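Local structure of quinoline 2-oxidoreductase large subunit (Pseudomonas putida, 1T3Q) at residues 344-352 with 400-408; 297-305 with 377-386. The protein binds the molybdopterin cytosine dinucleotide cofactor as the large subunit of a molybdenum hydroxylase of the xanthine dehydrogenase family that oxidises quinoline at carbon 2. One frame throughout, in Å; residues are numbered along the deposited sequence.

Interaction 1. Residues 344-352 with 400-408; sequences ILGVYKVPA and IRRRNVVMP
The carbonyl oxygen of N404 takes K349 N at 2.8 Å and, in a weaker CA-H...O contact, Y348 CA at 3.3 Å. Two residues on, V406 N returns a bond to V347 O at 3.1 Å, and this reciprocal pair makes an isolated antiparallel beta bridge in which Y348 and V405 form a non-hydrogen-bonded pair. It joins the loop after helix 337-342 to the segment leaving helix 397-402, within the molybdopterin cofactor-binding domain. Before the bridge, R401 O accepts both N404 N and V405 N, so the chain turns tightly as it leaves the helix.

K349 and Y348 supply the largest shares of the contact. With CG beside its backbone N (chi1 -46°), the Y348 ring crosses the R401 side chain at a slant, its plane 65° from that of the guanidinium, and R401 CG meets the ring edge at CE1, 3.8 Å away. V347 CG1 sits over the centre of one ring face; its very short approach to V405 CG2 is doubtful. The extended R401 chain brings NE to Y348 OH in a weak, bent bond of 3.2 Å, while D387 and P397 O hold NH1; the hydroxyl has a second partner in E383. A phenylalanine here removes this hydroxyl, and the E383 carboxylate would probably be held less firmly. K349 bends at chi3 to lay CE against V405 O, while NZ pairs with D410.

The amide of N404 is fixed at both ends: ND2 donates to I400 O, whereas OD1 accepts from F312 N and from a water at 2.7 Å, which also donates to K349 O.

Interaction 2. Residues 297-305 with 377-386; sequences QQRNEMGLA and AGQIARETLI
M302 leaves strand 298-305 with CG anti to its backbone N (chi1 -169°), then bends at chi3 (-79°), which lays SD on the helix backbone at A381 and R382 and turns CE back onto A381 CB, 3.8 Å away. SD lies 3.5 Å from R382 N, an amide already committed to G378 O by the helical bond, so the sulfur packs there without bonding. Along the same strand face Q298, N300 and L304 also point at helix 377-386, so that the helix packs on one face of a mixed sheet whose strands are antiparallel here.

At the N-terminal end, Q298 CG lies between the backbone N and the carbonyl carbon, and the extended chain beyond it sets CG and CD against A377 CB, the latter at 3.3 Å. The N300 amide touches the same methyl. Both amides have polar partners outside the contact: Q298 NE2 binds E336, and the N300 amide binds N317 on the adjoining strand. Farther along, the L385 side chain crosses that of M302 at a slant, L385 CD1 lying 3.7 Å from M302 CG, and L304 CD2 meets I386 CG1 more loosely at 4.1 Å.

The segment axes approach to 8.9 Å and cross at -29°. Strand 298-306 runs between strands 185-193 and 312-322, which add F191 against A381 and L385 and F312 against L304 and I386, while helix 744-761 packs against I380 and T384 of the same helix.

How the interactions relate
Helix 375-393 connects the two contacts, whose centres lie about 15 Å apart: it packs on the sheet in interaction 2 and meets the bridged loops of interaction 1 through R382, E383 and I386. R401 NH2 forms a salt bridge with E383 OE2 at 2.8 Å, and R382 NH2 probably donates to I344 O, also at 2.8 Å. Between these links Y348 CE2 packs against R382 NE. R382 also grips E383 OE1 side-on through NE and NH1, so the two arginines share one carboxylate. Both contacts are buried structural packing; the side chain of Q298 in interaction 2 lies about 12 Å from the bound dioxosulfidomolybdenum(VI) ion, too far for contact.

Interaction 1. Residues 344-352 with 400-408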
loop_
_atom_site.group_PDB
_atom_site.type_symbol
_atom_site.label_atom_id
_atom_site.label_comp_id
_atom_site.label_asym_id
_atom_site.label_seq_id
_atom_site.Cartn_x
_atom_site.Cartn_y
_atom_site.Cartn_z
ATOM N N ILE B 344 -34.632 5.077 30.276
ATOM C CA ILE B 344 -36.060 4.818 30.090
ATOM C C ILE B 344 -36.995 6.006 30.372
ATOM O O ILE B 344 -38.102 6.064 29.832
ATOM C CB ILE B 344 -36.506 3.598 30.947
ATOM C CG1 ILE B 344 -37.813 3.021 30.403
ATOM C CG2 ILE B 344 -36.694 4.008 32.402
ATOM C CD1 ILE B 344 -37.644 2.289 29.079
ATOM N N LEU B 345 -36.567 6.952 31.204
ATOM C CA LEU B 345 -37.407 8.106 31.519
ATOM C C LEU B 345 -37.290 9.174 30.446
ATOM O O LEU B 345 -38.094 10.108 30.384
ATOM C CB LEU B 345 -37.022 8.710 32.871
ATOM C CG LEU B 345 -37.177 7.761 34.060
ATOM C CD1 LEU B 345 -36.818 8.487 35.348
ATOM C CD2 LEU B 345 -38.605 7.252 34.109
ATOM N N GLY B 346 -36.273 9.028 29.609
ATOM C CA GLY B 346 -36.057 9.981 28.545
ATOM C C GLY B 346 -36.070 11.435 28.983
ATOM O O GLY B 346 -35.312 11.862 29.851
ATOM N N VAL B 347 -36.980 12.184 28.382
ATOM C CA VAL B 347 -37.118 13.615 28.599
ATOM C C VAL B 347 -38.122 14.023 29.688
ATOM O O VAL B 347 -38.315 15.215 29.954
ATOM C CB VAL B 347 -37.516 14.233 27.231
ATOM C CG1 VAL B 347 -38.888 14.847 27.281
ATOM C CG2 VAL B 347 -36.466 15.181 26.773
ATOM N N TYR B 348 -38.721 13.036 30.347
ATOM C CA TYR B 348 -39.768 13.299 31.322
ATOM C C TYR B 348 -39.442 13.203 32.802
ATOM O O TYR B 348 -38.482 12.553 33.208
ATOM C CB TYR B 348 -40.941 12.368 31.020
ATOM C CG TYR B 348 -41.293 12.313 29.548
ATOM C CD1 TYR B 348 -42.102 13.287 28.965
ATOM C CD2 TYR B 348 -40.791 11.298 28.732
ATOM C CE1 TYR B 348 -42.407 13.250 27.601
ATOM C CE2 TYR B 348 -41.086 11.252 27.372
ATOM C CZ TYR B 348 -41.894 12.227 26.814
ATOM O OH TYR B 348 -42.183 12.177 25.468
ATOM N N LYS B 349 -40.276 13.860 33.600
ATOM C CA LYS B 349 -40.142 13.852 35.046
ATOM C C LYS B 349 -41.118 12.809 35.593
ATOM O O LYS B 349 -42.334 12.979 35.522
ATOM C CB LYS B 349 -40.453 15.245 35.611
ATOM C CG LYS B 349 -39.441 16.307 35.183
ATOM C CD LYS B 349 -39.670 17.660 35.855
ATOM C CE LYS B 349 -40.908 18.363 35.330
ATOM N NZ LYS B 349 -41.068 19.719 35.941
ATOM N N VAL B 350 -40.571 11.713 36.109
ATOM C CA VAL B 350 -41.365 10.623 36.672
ATOM C C VAL B 350 -40.761 10.344 38.045
ATOM O O VAL B 350 -39.675 9.780 38.148
ATOM C CB VAL B 350 -41.267 9.347 35.796
ATOM C CG1 VAL B 350 -42.223 8.285 36.319
ATOM C CG2 VAL B 350 -41.586 9.686 34.341
ATOM N N PRO B 351 -41.468 10.731 39.119
ATOM C CA PRO B 351 -41.011 10.547 40.502
ATOM C C PRO B 351 -40.798 9.128 41.029
ATOM O O PRO B 351 -39.902 8.904 41.845
ATOM C CB PRO B 351 -42.055 11.314 41.304
ATOM C CG PRO B 351 -43.299 11.077 40.517
ATOM C CD PRO B 351 -42.834 11.282 39.091
ATOM N N ALA B 352 -41.608 8.173 40.584
ATOM C CA ALA B 352 -41.464 6.796 41.057
ATOM C C ALA B 352 -41.173 5.843 39.904
ATOM O O ALA B 352 -41.926 5.786 38.930
ATOM C CB ALA B 352 -42.724 6.357 41.791
ATOM N N ILE B 400 -49.868 16.511 26.636
ATOM C CA ILE B 400 -49.518 15.648 27.759
ATOM C C ILE B 400 -48.004 15.646 27.980
ATOM O O ILE B 400 -47.535 15.497 29.114
ATOM C CB ILE B 400 -50.030 14.203 27.569
ATOM C CG1 ILE B 400 -49.945 13.456 28.907
ATOM C CG2 ILE B 400 -49.215 13.476 26.500
ATOM C CD1 ILE B 400 -50.697 12.140 28.931
ATOM N N ARG B 401 -47.238 15.826 26.907
ATOM C CA ARG B 401 -45.788 15.864 27.026
ATOM C C ARG B 401 -45.319 17.175 27.664
ATOM O O ARG B 401 -44.387 17.174 28.464
ATOM C CB ARG B 401 -45.132 15.641 25.656
ATOM C CG ARG B 401 -45.222 14.185 25.197
ATOM C CD ARG B 401 -44.676 13.984 23.790
ATOM N NE ARG B 401 -44.587 12.569 23.418
ATOM C CZ ARG B 401 -45.618 11.798 23.082
ATOM N NH1 ARG B 401 -46.850 12.290 23.061
ATOM N NH2 ARG B 401 -45.410 10.526 22.749
ATOM N N ARG B 402 -45.967 18.287 27.325
ATOM C CA ARG B 402 -45.602 19.575 27.917
ATOM C C ARG B 402 -45.737 19.525 29.435
ATOM O O ARG B 402 -44.987 20.177 30.158
ATOM C CB ARG B 402 -46.512 20.698 27.417
ATOM C CG ARG B 402 -46.400 21.012 25.948
ATOM C CD ARG B 402 -47.147 22.300 25.627
ATOM N NE ARG B 402 -47.111 22.565 24.195
ATOM C CZ ARG B 402 -48.072 22.217 23.348
ATOM N NH1 ARG B 402 -49.158 21.598 23.789
ATOM N NH2 ARG B 402 -47.930 22.467 22.054
ATOM N N ARG B 403 -46.707 18.756 29.912
ATOM C CA ARG B 403 -46.963 18.646 31.344
ATOM C C ARG B 403 -46.020 17.716 32.099
ATOM O O ARG B 403 -46.077 17.642 33.326
ATOM C CB ARG B 403 -48.409 18.194 31.571
ATOM C CG ARG B 403 -49.430 19.114 30.930
ATOM C CD ARG B 403 -50.845 18.634 31.159
ATOM N NE ARG B 403 -51.814 19.526 30.531
ATOM C CZ ARG B 403 -53.128 19.442 30.699
ATOM N NH1 ARG B 403 -53.929 20.300 30.087
ATOM N NH2 ARG B 403 -53.641 18.501 31.481
ATOM N N ASN B 404 -45.150 17.015 31.380
ATOM C CA ASN B 404 -44.228 16.089 32.032
ATOM C C ASN B 404 -42.763 16.267 31.666
ATOM O O ASN B 404 -41.879 15.704 32.313
ATOM C CB ASN B 404 -44.659 14.658 31.726
ATOM C CG ASN B 404 -45.971 14.301 32.383
ATOM O OD1 ASN B 404 -46.030 14.090 33.596
ATOM N ND2 ASN B 404 -47.039 14.248 31.593
ATOM N N VAL B 405 -42.501 17.054 30.631
ATOM C CA VAL B 405 -41.137 17.276 30.177
ATOM C C VAL B 405 -40.325 18.153 31.124
ATOM O O VAL B 405 -40.879 18.990 31.841
ATOM C CB VAL B 405 -41.138 17.934 28.772
ATOM C CG1 VAL B 405 -41.638 19.370 28.866
ATOM C CG2 VAL B 405 -39.765 17.891 28.179
ATOM N N VAL B 406 -39.013 17.945 31.147
ATOM C CA VAL B 406 -38.157 18.780 31.973
ATOM C C VAL B 406 -38.291 20.152 31.329
ATOM O O VAL B 406 -38.020 20.314 30.136
ATOM C CB VAL B 406 -36.683 18.328 31.923
ATOM C CG1 VAL B 406 -35.802 19.347 32.635
ATOM C CG2 VAL B 406 -36.535 16.968 32.584
ATOM N N MET B 407 -38.724 21.131 32.113
ATOM C CA MET B 407 -38.938 22.485 31.616
ATOM C C MET B 407 -37.685 23.355 31.604
ATOM O O MET B 407 -36.716 23.086 32.317
ATOM C CB MET B 407 -40.023 23.169 32.455
ATOM C CG MET B 407 -41.394 22.511 32.369
ATOM S SD MET B 407 -42.201 22.773 30.775
ATOM C CE MET B 407 -42.870 24.443 31.018
ATOM N N PRO B 408 -37.693 24.422 30.784
ATOM C CA PRO B 408 -36.547 25.328 30.691
ATOM C C PRO B 408 -36.100 25.803 32.075
ATOM O O PRO B 408 -34.905 25.880 32.366
ATOM C CB PRO B 408 -37.084 26.468 29.830
ATOM C CG PRO B 408 -38.038 25.755 28.907
ATOM C CD PRO B 408 -38.767 24.834 29.860
HETATM O O HOH W 1 -44.144 14.886 35.296
#

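Interaction 2. Residues 297-305 with 377-386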
loop_
_atom_site.group_PDB
_atom_site.type_symbol
_atom_site.label_atom_id
_atom_site.label_comp_id
_atom_site.label_asym_id
_atom_site.label_seq_id
_atom_site.Cartn_x
_atom_site.Cartn_y
_atom_site.Cartn_z
ATOM N N GLN B 297 -33.873 -7.105 19.708
ATOM C CA GLN B 297 -34.849 -8.032 20.258
ATOM C C GLN B 297 -35.010 -8.022 21.769
ATOM O O GLN B 297 -34.354 -8.771 22.485
ATOM C CB GLN B 297 -34.588 -9.470 19.791
ATOM C CG GLN B 297 -35.708 -10.419 20.229
ATOM C CD GLN B 297 -35.641 -11.795 19.594
ATOM O OE1 GLN B 297 -34.564 -12.340 19.360
ATOM N NE2 GLN B 297 -36.808 -12.376 19.336
ATOM N N GLN B 298 -35.880 -7.149 22.250
ATOM C CA GLN B 298 -36.169 -7.109 23.670
ATOM C C GLN B 298 -37.669 -7.005 23.880
ATOM O O GLN B 298 -38.414 -6.576 22.996
ATOM C CB GLN B 298 -35.412 -5.976 24.398
ATOM C CG GLN B 298 -35.430 -4.596 23.783
ATOM C CD GLN B 298 -34.829 -3.530 24.717
ATOM O OE1 GLN B 298 -35.390 -3.230 25.772
ATOM N NE2 GLN B 298 -33.689 -2.962 24.326
ATOM N N ARG B 299 -38.108 -7.460 25.045
ATOM C CA ARG B 299 -39.509 -7.433 25.413
ATOM C C ARG B 299 -39.563 -6.427 26.549
ATOM O O ARG B 299 -38.727 -6.470 27.451
ATOM C CB ARG B 299 -39.937 -8.819 25.908
ATOM N N ASN B 300 -40.505 -5.498 26.481
ATOM C CA ASN B 300 -40.650 -4.501 27.531
ATOM C C ASN B 300 -42.077 -4.477 28.045
ATOM O O ASN B 300 -42.992 -4.035 27.350
ATOM C CB ASN B 300 -40.261 -3.101 27.035
ATOM C CG ASN B 300 -38.770 -2.961 26.786
ATOM O OD1 ASN B 300 -38.285 -3.187 25.673
ATOM N ND2 ASN B 300 -38.032 -2.604 27.828
ATOM N N GLU B 301 -42.263 -4.985 29.258
ATOM C CA GLU B 301 -43.568 -4.992 29.892
ATOM C C GLU B 301 -43.574 -3.678 30.652
ATOM O O GLU B 301 -43.022 -3.578 31.748
ATOM C CB GLU B 301 -43.684 -6.176 30.848
ATOM C CG GLU B 301 -43.663 -7.515 30.143
ATOM C CD GLU B 301 -43.568 -8.678 31.104
ATOM O OE1 GLU B 301 -44.317 -8.684 32.105
ATOM O OE2 GLU B 301 -42.749 -9.591 30.852
ATOM N N MET B 302 -44.186 -2.667 30.050
ATOM C CA MET B 302 -44.210 -1.338 30.631
ATOM C C MET B 302 -45.572 -0.894 31.133
ATOM O O MET B 302 -46.609 -1.254 30.577
ATOM C CB MET B 302 -43.691 -0.336 29.596
ATOM C CG MET B 302 -43.411 1.054 30.140
ATOM S SD MET B 302 -42.780 2.155 28.851
ATOM C CE MET B 302 -41.091 1.641 28.754
ATOM N N GLY B 303 -45.549 -0.103 32.201
ATOM C CA GLY B 303 -46.773 0.413 32.780
ATOM C C GLY B 303 -46.541 1.862 33.155
ATOM O O GLY B 303 -45.475 2.211 33.656
ATOM N N LEU B 304 -47.528 2.710 32.892
ATOM C CA LEU B 304 -47.431 4.127 33.209
ATOM C C LEU B 304 -48.663 4.549 33.994
ATOM O O LEU B 304 -49.791 4.307 33.575
ATOM C CB LEU B 304 -47.332 4.951 31.920
ATOM C CG LEU B 304 -47.256 6.477 32.037
ATOM C CD1 LEU B 304 -45.963 6.883 32.731
ATOM C CD2 LEU B 304 -47.313 7.092 30.637
ATOM N N ALA B 305 -48.441 5.161 35.149
ATOM C CA ALA B 305 -49.535 5.631 35.990
ATOM C C ALA B 305 -49.537 7.151 35.891
ATOM O O ALA B 305 -48.477 7.764 35.832
ATOM C CB ALA B 305 -49.313 5.193 37.434
ATOM N N ALA B 377 -36.205 0.260 21.805
ATOM C CA ALA B 377 -37.361 -0.480 22.317
ATOM C C ALA B 377 -38.171 0.288 23.355
ATOM O O ALA B 377 -39.396 0.395 23.238
ATOM C CB ALA B 377 -36.915 -1.820 22.898
ATOM N N GLY B 378 -37.489 0.813 24.366
ATOM C CA GLY B 378 -38.169 1.560 25.416
ATOM C C GLY B 378 -38.802 2.840 24.904
ATOM O O GLY B 378 -39.845 3.263 25.394
ATOM N N GLN B 379 -38.160 3.468 23.926
ATOM C CA GLN B 379 -38.685 4.697 23.336
ATOM C C GLN B 379 -40.030 4.362 22.690
ATOM O O GLN B 379 -41.013 5.080 22.872
ATOM C CB GLN B 379 -37.704 5.236 22.287
ATOM C CG GLN B 379 -38.097 6.579 21.650
ATOM C CD GLN B 379 -37.949 7.760 22.595
ATOM O OE1 GLN B 379 -37.186 7.709 23.563
ATOM N NE2 GLN B 379 -38.660 8.844 22.303
ATOM N N ILE B 380 -40.073 3.265 21.935
ATOM C CA ILE B 380 -41.311 2.831 21.293
ATOM C C ILE B 380 -42.408 2.607 22.333
ATOM O O ILE B 380 -43.514 3.131 22.217
ATOM C CB ILE B 380 -41.117 1.496 20.511
ATOM C CG1 ILE B 380 -40.286 1.740 19.250
ATOM C CG2 ILE B 380 -42.478 0.897 20.139
ATOM C CD1 ILE B 380 -39.886 0.463 18.531
ATOM N N ALA B 381 -42.088 1.817 23.352
ATOM C CA ALA B 381 -43.041 1.494 24.405
ATOM C C ALA B 381 -43.563 2.707 25.175
ATOM O O ALA B 381 -44.774 2.877 25.322
ATOM C CB ALA B 381 -42.411 0.492 25.375
ATOM N N ARG B 382 -42.656 3.551 25.655
ATOM C CA ARG B 382 -43.062 4.725 26.429
ATOM C C ARG B 382 -43.853 5.741 25.609
ATOM O O ARG B 382 -44.915 6.185 26.029
ATOM C CB ARG B 382 -41.840 5.417 27.042
ATOM C CG ARG B 382 -42.198 6.476 28.087
ATOM C CD ARG B 382 -41.017 7.381 28.387
ATOM N NE ARG B 382 -40.507 7.980 27.161
ATOM C CZ ARG B 382 -39.351 7.656 26.594
ATOM N NH1 ARG B 382 -38.980 8.247 25.469
ATOM N NH2 ARG B 382 -38.555 6.761 27.167
ATOM N N GLU B 383 -43.337 6.115 24.442
ATOM C CA GLU B 383 -44.033 7.094 23.618
ATOM C C GLU B 383 -45.406 6.591 23.190
ATOM O O GLU B 383 -46.354 7.369 23.097
ATOM C CB GLU B 383 -43.190 7.465 22.396
ATOM C CG GLU B 383 -41.862 8.151 22.743
ATOM C CD GLU B 383 -42.049 9.451 23.523
ATOM O OE1 GLU B 383 -41.626 9.520 24.700
ATOM O OE2 GLU B 383 -42.620 10.409 22.958
ATOM N N THR B 384 -45.518 5.292 22.938
ATOM C CA THR B 384 -46.798 4.718 22.543
ATOM C C THR B 384 -47.785 4.772 23.710
ATOM O O THR B 384 -48.966 5.058 23.522
ATOM C CB THR B 384 -46.630 3.255 22.063
ATOM O OG1 THR B 384 -45.894 3.242 20.832
ATOM C CG2 THR B 384 -47.987 2.599 21.834
ATOM N N LEU B 385 -47.300 4.502 24.917
ATOM C CA LEU B 385 -48.158 4.543 26.099
ATOM C C LEU B 385 -48.534 5.983 26.436
ATOM O O LEU B 385 -49.642 6.252 26.893
ATOM C CB LEU B 385 -47.452 3.895 27.291
ATOM C CG LEU B 385 -47.273 2.377 27.200
ATOM C CD1 LEU B 385 -46.551 1.864 28.446
ATOM C CD2 LEU B 385 -48.633 1.711 27.072
ATOM N N ILE B 386 -47.609 6.907 26.205
ATOM C CA ILE B 386 -47.869 8.317 26.471
ATOM C C ILE B 386 -49.004 8.810 25.569
ATOM O O ILE B 386 -49.896 9.538 26.019
ATOM C CB ILE B 386 -46.596 9.162 26.246
ATOM C CG1 ILE B 386 -45.594 8.875 27.373
ATOM C CG2 ILE B 386 -46.947 10.644 26.170
ATOM C CD1 ILE B 386 -44.274 9.618 27.251
#